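Local coordinates for protein CT009 (Chlamydia trachomatis, PDB 4GQM) that is of unknown function but carries a helix-turn-helix domain, consistent with DNA binding, and crystallises with a sub-domain swapped between chains, at residues S20-R25 with A45-H50. Numbering follows the deposited sequence.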
loop_
_atom_site.group_PDB
_atom_site.type_symbol
_atom_site.label_atom_id
_atom_site.label_comp_id
_atom_site.label_asym_id
_atom_site.label_seq_id
_atom_site.Cartn_x
_atom_site.Cartn_y
_atom_site.Cartn_z
ATOM N N SER A 20 19.607 -11.945 2.802
ATOM C CA SER A 20 20.946 -12.182 3.332
ATOM C C SER A 20 21.163 -11.448 4.633
ATOM O O SER A 20 21.718 -11.993 5.599
ATOM C CB SER A 20 21.997 -11.719 2.335
ATOM O OG SER A 20 22.009 -12.564 1.205
ATOM N N GLN A 21 20.754 -10.187 4.674
ATOM C CA GLN A 21 20.938 -9.380 5.872
ATOM C C GLN A 21 20.073 -9.867 7.029
ATOM O O GLN A 21 20.513 -9.918 8.177
ATOM C CB GLN A 21 20.692 -7.899 5.574
ATOM C CG GLN A 21 21.744 -7.284 4.658
ATOM C CD GLN A 21 23.111 -7.350 5.272
ATOM O OE1 GLN A 21 23.319 -6.791 6.342
ATOM N NE2 GLN A 21 24.054 -8.032 4.610
ATOM N N ARG A 22 18.844 -10.256 6.723
ATOM C CA ARG A 22 17.980 -10.852 7.731
ATOM C C ARG A 22 18.567 -12.142 8.306
ATOM O O ARG A 22 18.576 -12.365 9.522
ATOM C CB ARG A 22 16.581 -11.113 7.132
ATOM C CG ARG A 22 15.634 -11.746 8.126
ATOM C CD ARG A 22 14.272 -12.033 7.579
ATOM N NE ARG A 22 14.252 -12.836 6.364
ATOM C CZ ARG A 22 14.309 -14.160 6.332
ATOM N NH1 ARG A 22 14.471 -14.877 7.448
ATOM N NH2 ARG A 22 14.208 -14.776 5.160
ATOM N N GLU A 23 19.031 -13.012 7.412
ATOM C CA GLU A 23 19.587 -14.288 7.826
ATOM C C GLU A 23 20.881 -14.107 8.612
ATOM O O GLU A 23 21.157 -14.879 9.540
ATOM C CB GLU A 23 19.795 -15.190 6.613
ATOM C CG GLU A 23 18.483 -15.725 6.053
ATOM C CD GLU A 23 18.674 -16.619 4.842
ATOM O OE1 GLU A 23 19.801 -16.658 4.309
ATOM O OE2 GLU A 23 17.683 -17.201 4.382
ATOM N N GLU A 24 21.664 -13.071 8.311
ATOM C CA GLU A 24 22.873 -12.793 9.095
ATOM C C GLU A 24 22.531 -12.562 10.549
ATOM O O GLU A 24 23.251 -12.991 11.453
ATOM C CB GLU A 24 23.576 -11.585 8.491
ATOM C CG GLU A 24 24.716 -11.064 9.323
ATOM C CD GLU A 24 25.567 -10.009 8.607
ATOM O OE1 GLU A 24 25.684 -10.047 7.365
ATOM O OE2 GLU A 24 26.120 -9.154 9.317
ATOM N N ARG A 25 21.397 -11.907 10.776
ATOM C CA ARG A 25 20.927 -11.600 12.124
ATOM C C ARG A 25 20.118 -12.746 12.749
ATOM O O ARG A 25 19.672 -12.650 13.884
ATOM C CB ARG A 25 20.047 -10.328 12.068
ATOM C CG ARG A 25 20.809 -9.065 11.688
ATOM C CD ARG A 25 19.880 -7.815 11.809
ATOM N NE ARG A 25 19.435 -7.592 13.210
ATOM C CZ ARG A 25 18.606 -6.618 13.588
ATOM N NH1 ARG A 25 18.113 -5.798 12.662
ATOM N NH2 ARG A 25 18.231 -6.461 14.864
ATOM N N ALA A 45 7.066 -10.781 -0.434
ATOM C CA ALA A 45 7.108 -10.321 -1.814
ATOM C C ALA A 45 8.411 -9.562 -2.105
ATOM O O ALA A 45 8.955 -9.670 -3.209
ATOM C CB ALA A 45 5.887 -9.442 -2.105
ATOM N N ILE A 46 8.876 -8.781 -1.142
ATOM C CA ILE A 46 10.163 -8.109 -1.277
ATOM C C ILE A 46 11.273 -9.148 -1.438
ATOM O O ILE A 46 12.093 -9.064 -2.362
ATOM C CB ILE A 46 10.446 -7.205 -0.075
ATOM C CG1 ILE A 46 9.516 -5.997 -0.090
ATOM C CG2 ILE A 46 11.927 -6.759 -0.066
ATOM C CD1 ILE A 46 9.528 -5.220 1.192
ATOM N N GLU A 47 11.330 -10.133 -0.549
ATOM C CA GLU A 47 12.437 -11.098 -0.622
ATOM C C GLU A 47 12.371 -11.940 -1.881
ATOM O O GLU A 47 13.417 -12.331 -2.409
ATOM C CB GLU A 47 12.520 -11.944 0.641
ATOM C CG GLU A 47 12.961 -11.148 1.844
ATOM C CD GLU A 47 13.409 -11.977 3.018
ATOM O OE1 GLU A 47 13.294 -13.222 2.967
ATOM O OE2 GLU A 47 13.926 -11.372 3.990
ATOM N N ALA A 48 11.173 -12.210 -2.389
ATOM C CA ALA A 48 11.003 -12.989 -3.610
ATOM C C ALA A 48 11.203 -12.158 -4.857
ATOM O O ALA A 48 11.249 -12.696 -5.955
ATOM C CB ALA A 48 9.612 -13.581 -3.641
ATOM N N GLY A 49 11.245 -10.850 -4.716
ATOM C CA GLY A 49 11.363 -9.958 -5.867
ATOM C C GLY A 49 10.170 -10.026 -6.785
ATOM O O GLY A 49 10.295 -9.978 -8.006
ATOM N N HIS A 50 8.961 -10.088 -6.197
ATOM C CA HIS A 50 7.751 -10.305 -6.979
ATOM C C HIS A 50 7.005 -8.995 -7.225
ATOM O O HIS A 50 6.276 -8.494 -6.351
ATOM C CB HIS A 50 6.880 -11.352 -6.303
ATOM C CG HIS A 50 5.843 -11.902 -7.213
ATOM N ND1 HIS A 50 4.811 -11.140 -7.718
ATOM C CD2 HIS A 50 5.712 -13.129 -7.752
ATOM C CE1 HIS A 50 4.078 -11.883 -8.524
ATOM N NE2 HIS A 50 4.607 -13.094 -8.566
#
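R22 leaves its helix with CG anti to the backbone N and runs straight until the chain bends at chi3 (54°), turning the guanidinium so that its NE edge faces E47. The glutamate comes from the other helix with CG anti to the carbonyl carbon; the extended chain beyond it carries the carboxylate across to R22, where it lies at the guanidinium edge, near its plane. The salt bridge is bidentate and side-on. R22 NE donates to E47 OE2 at 2.8 Å, nearly straight at 173°, while R22 NH2 reaches E47 OE1 at the same 2.8 Å. Both oxygens accept through their syn lone pairs, and the two planes are 20° apart, nearly coplanar, as expected for a side-on two-point pairing. The buried carboxylate has a further hydrogen bond at OE2 with Y67 OH of the second subunit, whose side chain also packs on R22, and R22 NH1 bonds to L27 O; the ion pair is thus tied to both the following turn and the dimer partner. Contact between 20-25 and 45-50 rests on this single pair, which spans the end of helix 2-24 and the last turn of helix 40-48, closed by a Schellman motif at G49. L29 of helix 29-36 touches both side chains, placing the bridge where helices 2-24, 29-36 and 40-48 meet, with both segments in the helix-turn-helix region.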